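Local coordinates for hypothetical protein Atu0741 (Agrobacterium tumefaciens str. C58, PDB 1ZHV) that is of unknown function but carries an ACT domain and an ACT-related N-terminal domain, folds that in other proteins often bind small regulatory ligands such as amino acids, at residues K5-N10 and C64-G69; Y13-L18 and P60-F65; P25-G30 and I45-D50; S84-N89 and A115-N120. One frame throughout, in Å; residues are numbered along the deposited sequence.

Interaction 1: K5-N10 and C64-G69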
loop_
_atom_site.group_PDB
_atom_site.type_symbol
_atom_site.label_atom_id
_atom_site.label_comp_id
_atom_site.label_asym_id
_atom_site.label_seq_id
_atom_site.Cartn_x
_atom_site.Cartn_y
_atom_site.Cartn_z
ATOM N N LYS A 5 -13.794 4.386 -1.515
ATOM C CA LYS A 5 -13.555 4.714 -0.120
ATOM C C LYS A 5 -12.199 4.110 0.232
ATOM O O LYS A 5 -11.988 2.908 0.060
ATOM C CB LYS A 5 -14.652 4.099 0.754
ATOM C CG LYS A 5 -16.045 4.648 0.470
ATOM C CD LYS A 5 -17.126 3.628 0.807
ATOM C CE LYS A 5 -17.078 2.452 -0.165
ATOM N NZ LYS A 5 -18.111 1.416 0.116
ATOM N N LEU A 6 -11.272 4.945 0.691
ATOM C CA LEU A 6 -9.946 4.463 1.061
ATOM C C LEU A 6 -9.695 4.661 2.545
ATOM O O LEU A 6 -9.891 5.751 3.084
ATOM C CB LEU A 6 -8.854 5.179 0.259
ATOM C CG LEU A 6 -8.868 4.953 -1.256
ATOM C CD1 LEU A 6 -9.790 5.971 -1.913
ATOM C CD2 LEU A 6 -7.453 5.093 -1.802
ATOM N N LYS A 7 -9.243 3.601 3.202
ATOM C CA LYS A 7 -8.980 3.641 4.632
ATOM C C LYS A 7 -7.486 3.552 4.895
ATOM O O LYS A 7 -6.832 2.583 4.512
ATOM C CB LYS A 7 -9.701 2.475 5.309
ATOM C CG LYS A 7 -9.506 2.386 6.805
ATOM C CD LYS A 7 -10.202 1.158 7.366
ATOM C CE LYS A 7 -10.053 1.090 8.877
ATOM N NZ LYS A 7 -10.717 -0.117 9.445
ATOM N N ILE A 8 -6.942 4.562 5.562
ATOM C CA ILE A 8 -5.521 4.552 5.845
ATOM C C ILE A 8 -5.212 3.537 6.940
ATOM O O ILE A 8 -6.046 3.270 7.810
ATOM C CB ILE A 8 -5.042 5.965 6.280
ATOM C CG1 ILE A 8 -3.521 6.067 6.154
ATOM C CG2 ILE A 8 -5.454 6.240 7.725
ATOM C CD1 ILE A 8 -2.988 7.471 6.349
ATOM N N LEU A 9 -4.030 2.935 6.861
ATOM C CA LEU A 9 -3.582 1.995 7.880
ATOM C C LEU A 9 -2.527 2.706 8.713
ATOM O O LEU A 9 -1.820 3.590 8.221
ATOM C CB LEU A 9 -2.960 0.730 7.260
ATOM C CG LEU A 9 -3.861 -0.345 6.653
ATOM C CD1 LEU A 9 -4.575 0.202 5.424
ATOM C CD2 LEU A 9 -3.007 -1.550 6.270
ATOM N N ASN A 10 -2.435 2.312 9.977
ATOM C CA ASN A 10 -1.455 2.876 10.887
ATOM C C ASN A 10 -0.095 2.253 10.586
ATOM O O ASN A 10 -0.027 1.155 10.027
ATOM C CB ASN A 10 -1.833 2.567 12.343
ATOM C CG ASN A 10 -0.861 3.172 13.327
ATOM O OD1 ASN A 10 -0.642 4.381 13.321
ATOM N ND2 ASN A 10 -0.261 2.339 14.169
ATOM N N CYS A 64 0.169 2.909 3.820
ATOM C CA CYS A 64 -0.765 2.000 3.167
ATOM C C CYS A 64 -2.238 2.355 3.339
ATOM O O CYS A 64 -2.664 2.803 4.406
ATOM C CB CYS A 64 -0.513 0.584 3.691
ATOM S SG CYS A 64 -1.394 -0.727 2.831
ATOM N N PHE A 65 -3.002 2.145 2.269
ATOM C CA PHE A 65 -4.446 2.394 2.247
ATOM C C PHE A 65 -5.157 1.139 1.776
ATOM O O PHE A 65 -4.675 0.442 0.887
ATOM C CB PHE A 65 -4.831 3.500 1.259
ATOM C CG PHE A 65 -4.459 4.876 1.697
ATOM C CD1 PHE A 65 -3.196 5.386 1.431
ATOM C CD2 PHE A 65 -5.388 5.679 2.354
ATOM C CE1 PHE A 65 -2.860 6.685 1.806
ATOM C CE2 PHE A 65 -5.062 6.979 2.735
ATOM C CZ PHE A 65 -3.799 7.483 2.460
ATOM N N LYS A 66 -6.316 0.866 2.361
ATOM C CA LYS A 66 -7.111 -0.279 1.954
ATOM C C LYS A 66 -8.305 0.230 1.154
ATOM O O LYS A 66 -8.933 1.216 1.544
ATOM C CB LYS A 66 -7.628 -1.032 3.181
ATOM C CG LYS A 66 -8.521 -2.219 2.839
ATOM C CD LYS A 66 -9.081 -2.846 4.102
ATOM C CE LYS A 66 -10.234 -2.029 4.645
ATOM N NZ LYS A 66 -11.413 -2.109 3.737
ATOM N N PHE A 67 -8.595 -0.410 0.022
ATOM C CA PHE A 67 -9.774 -0.038 -0.765
ATOM C C PHE A 67 -10.902 -0.696 0.038
ATOM O O PHE A 67 -10.884 -1.912 0.252
ATOM C CB PHE A 67 -9.729 -0.647 -2.172
ATOM C CG PHE A 67 -8.843 0.091 -3.146
ATOM C CD1 PHE A 67 -7.533 0.422 -2.824
ATOM C CD2 PHE A 67 -9.310 0.397 -4.421
ATOM C CE1 PHE A 67 -6.704 1.039 -3.761
ATOM C CE2 PHE A 67 -8.493 1.012 -5.361
ATOM C CZ PHE A 67 -7.184 1.335 -5.032
ATOM N N GLN A 68 -11.879 0.103 0.461
ATOM C CA GLN A 68 -12.984 -0.369 1.305
ATOM C C GLN A 68 -14.331 -0.849 0.772
ATOM O O GLN A 68 -14.730 -0.595 -0.374
ATOM C CB GLN A 68 -13.296 0.696 2.346
ATOM C CG GLN A 68 -12.296 0.826 3.456
ATOM C CD GLN A 68 -12.706 1.903 4.429
ATOM O OE1 GLN A 68 -12.789 3.073 4.069
ATOM N NE2 GLN A 68 -12.977 1.516 5.667
ATOM N N GLY A 69 -15.018 -1.536 1.689
ATOM C CA GLY A 69 -16.347 -2.086 1.477
ATOM C C GLY A 69 -16.580 -2.983 0.279
ATOM O O GLY A 69 -15.658 -3.251 -0.502
HETATM O O HOH W 1 -14.991 1.671 -2.259
HETATM O O HOH W 2 0.313 3.067 6.635
#
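Backbone bonding comes first: Lys-7 and Lys-66 form an antiparallel hydrogen-bonded pair, with Lys-7 N 2.9 Å from Lys-66 O and the return bond just as short. One step out on either side, Gln-68 N donates to Lys-5 O (2.8 Å) and Leu-9 N to Cys-64 O. Where the strands part, water takes over. One molecule joins Lys-5 N to Gln-68 O, another joins Leu-9 O to Cys-64 N.

Apolar contacts lie on the face that carries Leu-6, Ile-8, Phe-65 and Phe-67. Ile-8 CG1, turned opposite the main-chain nitrogen (chi1 -162°), is set over one face of the Phe-65 ring, 4.1 Å from the centroid and 22° off the normal, displaced toward the rim. This is a CH-pi contact. Leu-6 CB touches the same ring at CD2 (4.1 Å). At the end of the pair, off this face, Leu-9 CD2 lies 3.9 Å from Cys-64 SG.

Polar chains lie on the other side of the sheet. The straight Lys-7 chain and the extended Gln-68 cross at about a right angle, though their closest approach is doubtful. The ammonium groups, Lys-7 NZ and Lys-66 NZ, stay 6.1 Å apart.

Leu-111 of helix 111-120 covers Ile-8 and Phe-65, while strand 124-126 pairs with the far edge of strand 5-8. An N-terminal strand thus lies between 57-67 and 124-126 in a sheet backed by helices, consistent with an extra strand added to the beta-alpha-beta-beta-alpha-beta fold of an ACT domain.

Interaction 2: Y13-L18 and P60-F65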
loop_
_atom_site.group_PDB
_atom_site.type_symbol
_atom_site.label_atom_id
_atom_site.label_comp_id
_atom_site.label_asym_id
_atom_site.label_seq_id
_atom_site.Cartn_x
_atom_site.Cartn_y
_atom_site.Cartn_z
ATOM N N TYR A 13 5.514 1.617 6.479
ATOM C CA TYR A 13 5.850 0.417 5.727
ATOM C C TYR A 13 7.102 0.535 4.871
ATOM O O TYR A 13 7.566 1.631 4.552
ATOM C CB TYR A 13 4.674 0.004 4.836
ATOM C CG TYR A 13 3.530 -0.592 5.611
ATOM C CD1 TYR A 13 2.604 0.221 6.264
ATOM C CD2 TYR A 13 3.421 -1.971 5.765
ATOM C CE1 TYR A 13 1.604 -0.331 7.060
ATOM C CE2 TYR A 13 2.427 -2.528 6.556
ATOM C CZ TYR A 13 1.526 -1.704 7.203
ATOM O OH TYR A 13 0.570 -2.260 8.014
ATOM N N GLY A 14 7.652 -0.618 4.508
ATOM C CA GLY A 14 8.835 -0.642 3.672
ATOM C C GLY A 14 8.730 -1.799 2.703
ATOM O O GLY A 14 7.990 -2.751 2.959
ATOM N N ILE A 15 9.452 -1.711 1.589
ATOM C CA ILE A 15 9.461 -2.766 0.579
ATOM C C ILE A 15 10.851 -3.392 0.598
ATOM O O ILE A 15 11.822 -2.774 0.150
ATOM C CB ILE A 15 9.230 -2.209 -0.836
ATOM C CG1 ILE A 15 8.101 -1.174 -0.829
ATOM C CG2 ILE A 15 8.917 -3.354 -1.784
ATOM C CD1 ILE A 15 6.774 -1.699 -0.403
ATOM N N ALA A 16 10.949 -4.606 1.121
ATOM C CA ALA A 16 12.241 -5.271 1.183
ATOM C C ALA A 16 12.514 -6.158 -0.015
ATOM O O ALA A 16 11.596 -6.716 -0.612
ATOM C CB ALA A 16 12.349 -6.089 2.464
ATOM N N ARG A 17 13.783 -6.271 -0.393
ATOM C CA ARG A 17 14.121 -7.146 -1.500
ATOM C C ARG A 17 15.093 -8.217 -1.027
ATOM O O ARG A 17 16.182 -7.911 -0.543
ATOM C CB ARG A 17 14.726 -6.401 -2.693
ATOM C CG ARG A 17 14.786 -7.339 -3.896
ATOM C CD ARG A 17 15.676 -6.944 -5.052
ATOM N NE ARG A 17 15.670 -8.043 -6.020
ATOM C CZ ARG A 17 16.317 -8.046 -7.183
ATOM N NH1 ARG A 17 17.041 -6.997 -7.551
ATOM N NH2 ARG A 17 16.233 -9.102 -7.983
ATOM N N LEU A 18 14.677 -9.472 -1.173
ATOM C CA LEU A 18 15.478 -10.630 -0.777
ATOM C C LEU A 18 15.806 -11.466 -1.999
ATOM O O LEU A 18 15.271 -11.220 -3.080
ATOM C CB LEU A 18 14.709 -11.507 0.214
ATOM C CG LEU A 18 14.674 -11.020 1.662
ATOM C CD1 LEU A 18 13.845 -9.762 1.677
ATOM C CD2 LEU A 18 14.088 -12.067 2.625
ATOM N N PRO A 60 12.298 2.089 2.074
ATOM C CA PRO A 60 11.425 2.474 3.185
ATOM C C PRO A 60 10.617 3.756 3.042
ATOM O O PRO A 60 10.719 4.470 2.046
ATOM C CB PRO A 60 12.398 2.567 4.350
ATOM C CG PRO A 60 13.564 3.212 3.692
ATOM C CD PRO A 60 13.698 2.449 2.376
ATOM N N GLY A 61 9.805 4.013 4.064
ATOM C CA GLY A 61 8.998 5.217 4.111
ATOM C C GLY A 61 7.704 5.203 3.329
ATOM O O GLY A 61 7.445 6.128 2.558
ATOM N N TRP A 62 6.885 4.175 3.526
ATOM C CA TRP A 62 5.613 4.086 2.814
ATOM C C TRP A 62 4.406 4.033 3.740
ATOM O O TRP A 62 4.496 3.589 4.886
ATOM C CB TRP A 62 5.589 2.854 1.902
ATOM C CG TRP A 62 6.614 2.873 0.822
ATOM C CD1 TRP A 62 7.959 2.678 0.959
ATOM C CD2 TRP A 62 6.381 3.099 -0.570
ATOM N NE1 TRP A 62 8.579 2.769 -0.264
ATOM C CE2 TRP A 62 7.633 3.029 -1.221
ATOM C CE3 TRP A 62 5.233 3.359 -1.333
ATOM C CZ2 TRP A 62 7.771 3.206 -2.600
ATOM C CZ3 TRP A 62 5.369 3.535 -2.704
ATOM C CH2 TRP A 62 6.631 3.457 -3.325
ATOM N N SER A 63 3.271 4.490 3.219
ATOM C CA SER A 63 2.001 4.498 3.942
ATOM C C SER A 63 1.043 3.634 3.129
ATOM O O SER A 63 1.094 3.638 1.896
ATOM C CB SER A 63 1.450 5.921 4.058
ATOM O OG SER A 63 2.308 6.734 4.845
ATOM N N CYS A 64 0.169 2.909 3.820
ATOM C CA CYS A 64 -0.765 2.000 3.167
ATOM C C CYS A 64 -2.238 2.355 3.339
ATOM O O CYS A 64 -2.664 2.803 4.406
ATOM C CB CYS A 64 -0.513 0.584 3.691
ATOM S SG CYS A 64 -1.394 -0.727 2.831
ATOM N N PHE A 65 -3.002 2.145 2.269
ATOM C CA PHE A 65 -4.446 2.394 2.247
ATOM C C PHE A 65 -5.157 1.139 1.776
ATOM O O PHE A 65 -4.675 0.442 0.887
ATOM C CB PHE A 65 -4.831 3.500 1.259
ATOM C CG PHE A 65 -4.459 4.876 1.697
ATOM C CD1 PHE A 65 -3.196 5.386 1.431
ATOM C CD2 PHE A 65 -5.388 5.679 2.354
ATOM C CE1 PHE A 65 -2.860 6.685 1.806
ATOM C CE2 PHE A 65 -5.062 6.979 2.735
ATOM C CZ PHE A 65 -3.799 7.483 2.460
#
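Trp-62 lies against Tyr-13, and its side chain can be traced outward from the backbone. CB sits 3.5 Å from Tyr-13 O. With CG anti to the carbonyl carbon (chi1 -63°), the indole then reaches across toward Ile-15, and Tyr-13 O comes to its edge near the ring plane, 3.8 Å from CD1. Further out, NE1 is 4.0 Å from Ile-15 CG1, which rides over one face of the five-membered ring, 17° off the normal, in a CH-pi contact. The N-H itself is taken by the carboxylate of Asp-59, just ahead of the segment, and the side chain of Arg-107 also packs on the indole.

Tyr-13 goes the other way. Its CB lies 3.6 Å from Trp-62 O, and the ring reaches Cys-64, whose CB is 4.1 Å from both Tyr-13 CD1 and CE1. Cys-64 SG stands above the ring face, at a distance of 5.3 Å from the centroid. At the tip, the hydroxyl is hydrogen-bonded to Phe-33 N.

Between the side chains the backbones exchange two bonds: Tyr-13 N to Trp-62 O (2.7 Å) and Trp-62 N to Tyr-13 O (2.8 Å). Gly-61 and Trp-62 both face Tyr-13, a G1 beta bulge, and Gly-61 takes the positive phi usual for its first position.

Both aromatic residues are buried in an otherwise partly buried contact, and each has a partner for its polar atom. The bond to Asp-59 would restrain the indole; that to Phe-33 N anchors only the tip of Tyr-13, whose ring turn is left to packing.

Interaction 3: P25-G30 and I45-D50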
loop_
_atom_site.group_PDB
_atom_site.type_symbol
_atom_site.label_atom_id
_atom_site.label_comp_id
_atom_site.label_asym_id
_atom_site.label_seq_id
_atom_site.Cartn_x
_atom_site.Cartn_y
_atom_site.Cartn_z
ATOM N N PRO A 25 11.498 -15.162 5.348
ATOM C CA PRO A 25 12.062 -14.875 6.669
ATOM C C PRO A 25 11.015 -14.874 7.774
ATOM O O PRO A 25 9.833 -14.617 7.528
ATOM C CB PRO A 25 12.709 -13.506 6.474
ATOM C CG PRO A 25 11.787 -12.857 5.486
ATOM C CD PRO A 25 11.572 -13.972 4.481
ATOM N N ALA A 26 11.464 -15.164 8.992
ATOM C CA ALA A 26 10.583 -15.215 10.149
ATOM C C ALA A 26 9.985 -13.857 10.483
ATOM O O ALA A 26 8.937 -13.779 11.118
ATOM C CB ALA A 26 11.344 -15.753 11.354
ATOM N N TRP A 27 10.650 -12.788 10.057
ATOM C CA TRP A 27 10.169 -11.442 10.344
ATOM C C TRP A 27 9.131 -10.918 9.358
ATOM O O TRP A 27 8.542 -9.864 9.585
ATOM C CB TRP A 27 11.343 -10.455 10.390
ATOM C CG TRP A 27 12.207 -10.442 9.161
ATOM C CD1 TRP A 27 13.414 -11.056 9.004
ATOM C CD2 TRP A 27 11.935 -9.772 7.922
ATOM N NE1 TRP A 27 13.917 -10.811 7.748
ATOM C CE2 TRP A 27 13.029 -10.025 7.062
ATOM C CE3 TRP A 27 10.873 -8.983 7.454
ATOM C CZ2 TRP A 27 13.094 -9.516 5.758
ATOM C CZ3 TRP A 27 10.937 -8.479 6.159
ATOM C CH2 TRP A 27 12.042 -8.748 5.327
ATOM N N ALA A 28 8.900 -11.650 8.274
ATOM C CA ALA A 28 7.961 -11.206 7.248
ATOM C C ALA A 28 6.509 -11.150 7.694
ATOM O O ALA A 28 5.871 -10.096 7.633
ATOM C CB ALA A 28 8.086 -12.086 6.012
ATOM N N ASP A 29 5.981 -12.285 8.133
ATOM C CA ASP A 29 4.597 -12.335 8.563
ATOM C C ASP A 29 4.473 -11.864 10.007
ATOM O O ASP A 29 5.215 -12.303 10.890
ATOM C CB ASP A 29 4.054 -13.757 8.405
ATOM C CG ASP A 29 2.543 -13.796 8.350
ATOM O OD1 ASP A 29 1.909 -12.869 8.894
ATOM O OD2 ASP A 29 1.989 -14.755 7.775
ATOM N N GLY A 30 3.526 -10.967 10.239
ATOM C CA GLY A 30 3.304 -10.442 11.572
ATOM C C GLY A 30 2.043 -9.616 11.516
ATOM O O GLY A 30 1.157 -9.883 10.700
ATOM N N ILE A 45 9.091 -8.269 -0.161
ATOM C CA ILE A 45 8.279 -8.285 1.051
ATOM C C ILE A 45 7.869 -6.900 1.526
ATOM O O ILE A 45 8.713 -6.051 1.806
ATOM C CB ILE A 45 9.022 -8.995 2.211
ATOM C CG1 ILE A 45 9.294 -10.454 1.829
ATOM C CG2 ILE A 45 8.206 -8.891 3.502
ATOM C CD1 ILE A 45 10.126 -11.219 2.839
ATOM N N VAL A 46 6.562 -6.670 1.607
ATOM C CA VAL A 46 6.052 -5.408 2.119
ATOM C C VAL A 46 5.535 -5.704 3.518
ATOM O O VAL A 46 4.746 -6.628 3.706
ATOM C CB VAL A 46 4.875 -4.873 1.284
ATOM C CG1 VAL A 46 4.343 -3.579 1.901
ATOM C CG2 VAL A 46 5.320 -4.644 -0.148
ATOM N N CYS A 47 5.994 -4.941 4.503
ATOM C CA CYS A 47 5.541 -5.117 5.876
ATOM C C CYS A 47 5.985 -3.919 6.694
ATOM O O CYS A 47 6.680 -3.039 6.188
ATOM C CB CYS A 47 6.103 -6.411 6.481
ATOM S SG CYS A 47 7.886 -6.467 6.761
ATOM N N LEU A 48 5.569 -3.875 7.953
ATOM C CA LEU A 48 5.949 -2.770 8.819
ATOM C C LEU A 48 7.469 -2.683 8.881
ATOM O O LEU A 48 8.151 -3.682 9.108
ATOM C CB LEU A 48 5.349 -2.972 10.214
ATOM C CG LEU A 48 3.830 -2.777 10.268
ATOM C CD1 LEU A 48 3.286 -3.198 11.622
ATOM C CD2 LEU A 48 3.504 -1.316 9.994
ATOM N N ILE A 49 7.989 -1.479 8.652
ATOM C CA ILE A 49 9.426 -1.223 8.659
ATOM C C ILE A 49 10.117 -1.737 9.915
ATOM O O ILE A 49 11.265 -2.183 9.862
ATOM C CB ILE A 49 9.716 0.286 8.539
ATOM C CG1 ILE A 49 9.128 0.826 7.235
ATOM C CG2 ILE A 49 11.213 0.532 8.582
ATOM C CD1 ILE A 49 9.426 2.307 6.987
ATOM N N ASP A 50 9.415 -1.669 11.038
ATOM C CA ASP A 50 9.957 -2.118 12.315
ATOM C C ASP A 50 10.493 -3.544 12.272
ATOM O O ASP A 50 11.436 -3.878 12.993
ATOM C CB ASP A 50 8.887 -2.024 13.405
ATOM C CG ASP A 50 8.359 -0.618 13.581
ATOM O OD1 ASP A 50 9.180 0.316 13.702
ATOM O OD2 ASP A 50 7.120 -0.447 13.616
#
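The CD1 end of Ile-45 abuts the CG-CD edge of the Pro-25 ring, 3.5 Å from each carbon, a snug fit. Ile-45 puts it there with an extended CG1 arm (chi2 175°), and the same methyl is 3.9 Å from Ala-28 CB. The other branch, CG2, comes 3.8 Å from Trp-27 CZ3. A single isoleucine therefore spreads beneath three residues of the loop.

A sulfur-aromatic contact is the second kind. Cys-47 holds SG between its backbone N and carbonyl carbon (chi1 68°), and from there the sulfur meets the six-membered ring of Trp-27 at its edge, 3.7 Å from CZ3 and 85° off the ring normal. Over one face of the same indole lies Pro-25 CG.

Ala-28 N and the carbonyls of Trp-27 and Ala-28 find their partners outside 45-50. Ala-28 N bonds to Pro-25 O at 3.2 Å, closing a tight turn, while the two carbonyls both accept from the guanidinium of Arg-51. Ile-52 and Pro-53 also pack against the indole.

The segments themselves meet almost wholly through apolar groups and sulfur, with no hydrogen bond between them. The loop after strand 13-18 thus packs as an apolar cover on the Ile-45 and Cys-47 face of strand 43-48, held by shape and burial, with directional bonding supplied by its own turn and by the nearby arginine.

Interaction 4: S84-N89 and A115-N120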
loop_
_atom_site.group_PDB
_atom_site.type_symbol
_atom_site.label_atom_id
_atom_site.label_comp_id
_atom_site.label_asym_id
_atom_site.label_seq_id
_atom_site.Cartn_x
_atom_site.Cartn_y
_atom_site.Cartn_z
ATOM N N SER A 84 -5.035 6.890 -11.301
ATOM C CA SER A 84 -4.926 7.890 -12.365
ATOM C C SER A 84 -4.581 9.285 -11.832
ATOM O O SER A 84 -3.638 9.921 -12.308
ATOM C CB SER A 84 -6.220 7.956 -13.178
ATOM O OG SER A 84 -6.081 8.871 -14.257
ATOM N N PRO A 85 -5.339 9.785 -10.841
ATOM C CA PRO A 85 -5.014 11.121 -10.322
ATOM C C PRO A 85 -3.657 11.212 -9.631
ATOM O O PRO A 85 -3.068 12.289 -9.540
ATOM C CB PRO A 85 -6.181 11.431 -9.382
ATOM C CG PRO A 85 -6.701 10.077 -8.995
ATOM C CD PRO A 85 -6.598 9.282 -10.265
ATOM N N LEU A 86 -3.152 10.084 -9.149
ATOM C CA LEU A 86 -1.858 10.081 -8.481
ATOM C C LEU A 86 -0.708 10.016 -9.487
ATOM O O LEU A 86 0.199 10.853 -9.474
ATOM C CB LEU A 86 -1.772 8.898 -7.506
ATOM C CG LEU A 86 -2.837 8.872 -6.404
ATOM C CD1 LEU A 86 -2.627 7.662 -5.501
ATOM C CD2 LEU A 86 -2.766 10.171 -5.595
ATOM N N SER A 87 -0.761 9.028 -10.375
ATOM C CA SER A 87 0.282 8.839 -11.376
ATOM C C SER A 87 0.434 10.007 -12.341
ATOM O O SER A 87 1.553 10.339 -12.739
ATOM C CB SER A 87 0.027 7.550 -12.159
ATOM O OG SER A 87 0.129 6.422 -11.308
ATOM N N THR A 88 -0.680 10.629 -12.712
ATOM C CA THR A 88 -0.644 11.761 -13.633
ATOM C C THR A 88 -0.110 13.006 -12.935
ATOM O O THR A 88 0.222 13.995 -13.587
ATOM C CB THR A 88 -2.043 12.079 -14.202
ATOM O OG1 THR A 88 -2.943 12.379 -13.131
ATOM C CG2 THR A 88 -2.578 10.893 -14.995
ATOM N N ASN A 89 -0.007 12.954 -11.612
ATOM C CA ASN A 89 0.488 14.103 -10.864
ATOM C C ASN A 89 1.777 13.871 -10.072
ATOM O O ASN A 89 1.981 14.448 -9.004
ATOM C CB ASN A 89 -0.626 14.644 -9.961
ATOM C CG ASN A 89 -1.733 15.322 -10.758
ATOM O OD1 ASN A 89 -1.508 16.352 -11.403
ATOM N ND2 ASN A 89 -2.923 14.744 -10.734
ATOM N N ALA A 115 -3.855 12.659 -0.467
ATOM C CA ALA A 115 -5.193 12.901 0.060
ATOM C C ALA A 115 -5.908 14.025 -0.690
ATOM O O ALA A 115 -7.099 13.905 -0.992
ATOM C CB ALA A 115 -5.125 13.216 1.544
ATOM N N ASP A 116 -5.192 15.106 -1.011
ATOM C CA ASP A 116 -5.808 16.218 -1.735
ATOM C C ASP A 116 -6.246 15.775 -3.127
ATOM O O ASP A 116 -7.354 16.081 -3.562
ATOM C CB ASP A 116 -4.845 17.405 -1.881
ATOM C CG ASP A 116 -4.617 18.143 -0.578
ATOM O OD1 ASP A 116 -5.498 18.085 0.308
ATOM O OD2 ASP A 116 -3.564 18.800 -0.453
ATOM N N LEU A 117 -5.371 15.049 -3.818
ATOM C CA LEU A 117 -5.668 14.585 -5.165
ATOM C C LEU A 117 -6.816 13.590 -5.214
ATOM O O LEU A 117 -7.658 13.664 -6.103
ATOM C CB LEU A 117 -4.420 13.965 -5.794
ATOM C CG LEU A 117 -3.269 14.940 -6.064
ATOM C CD1 LEU A 117 -2.034 14.156 -6.459
ATOM C CD2 LEU A 117 -3.654 15.929 -7.158
ATOM N N LEU A 118 -6.862 12.667 -4.261
ATOM C CA LEU A 118 -7.933 11.680 -4.255
ATOM C C LEU A 118 -9.282 12.311 -3.918
ATOM O O LEU A 118 -10.304 11.942 -4.495
ATOM C CB LEU A 118 -7.612 10.547 -3.280
ATOM C CG LEU A 118 -6.420 9.689 -3.714
ATOM C CD1 LEU A 118 -6.135 8.630 -2.664
ATOM C CD2 LEU A 118 -6.719 9.040 -5.061
ATOM N N ALA A 119 -9.294 13.263 -2.993
ATOM C CA ALA A 119 -10.549 13.921 -2.640
ATOM C C ALA A 119 -11.077 14.707 -3.838
ATOM O O ALA A 119 -12.263 14.645 -4.162
ATOM C CB ALA A 119 -10.348 14.847 -1.451
ATOM N N ASN A 120 -10.196 15.441 -4.509
ATOM C CA ASN A 120 -10.615 16.219 -5.669
ATOM C C ASN A 120 -11.180 15.301 -6.754
ATOM O O ASN A 120 -12.075 15.690 -7.508
ATOM C CB ASN A 120 -9.438 17.037 -6.218
ATOM C CG ASN A 120 -9.084 18.228 -5.325
ATOM O OD1 ASN A 120 -8.116 18.950 -5.584
ATOM N ND2 ASN A 120 -9.872 18.440 -4.277
#
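Leu-117 is the main bump here. Its CD1 methyl drops into a hollow made by one turn of the facing helix end: Pro-85 O lies 3.7 Å from Leu-117 CD1, Asn-89 CB makes a second wall at 3.8 Å, and Leu-86 CD2 a third at 4.1 Å. The other methyl, CD2, lies beside the Asn-89 amide, close to ND2.

Leu-86 answers in the opposite direction. Its CB starts off to the side, but with CD1 anti to CA (chi2 -179°) the other branch, CD2, turns into the notch between Leu-117 and Leu-118, where it is 4.1 Å from Leu-118 CG as well as touching Leu-117. Leu-118 then crosses Leu-86 at about a right angle, and its CD2 fits between Leu-86 CG and the puckered ring of Pro-85, 4.1 Å from Pro-85 CG. The leucine methyls thus interlock with the proline ring, and the Asn-89 amide sits at the rim.

Bonds inside 84-89 would help hold this hollow in shape. Asn-89 ND2 donates to Pro-85 O at 2.7 Å, nearly straight (167°) and almost in its own amide plane, so the amide is folded back over the turn and held flat beside Leu-117. Thr-88 OG1 likewise bonds to Ser-84 O, which also accepts from Thr-88 N on the opposite face of the carbonyl plane.

Ile-91 packs against Leu-86 and Leu-117, and Ile-93 against Leu-86, in the chain that leads to strand 94-97. On the sheet side, Leu-118 rests on Leu-125 of strand 124-126 and Leu-6 of strand 5-8, so the C-terminal ends of helices 78-87 and 111-120 lean together above those strands.

From the N terminus, strand 5-8 waits for residues 64-69, so interaction 1 closes the longest loop. Interaction 2 begins later, at 13-18, and ends on the same strand 57-67, sharing Cys-64 and Phe-65 with interaction 1. Within both loops lies interaction 3, where 25-30 meets 45-50; it touches interaction 2 because strands 13-18 and 43-48 are neighbours in the sheet. Interaction 4 follows in series, joining the two helices of the ACT domain, and meets interaction 1 through Leu-6 and Leu-118. Strand 57-67, shared by interactions 1 and 2, joins strands 5-8 and 13-18 to the ACT part of the sheet, with interactions 3 and 4 about 29 Å apart between centres.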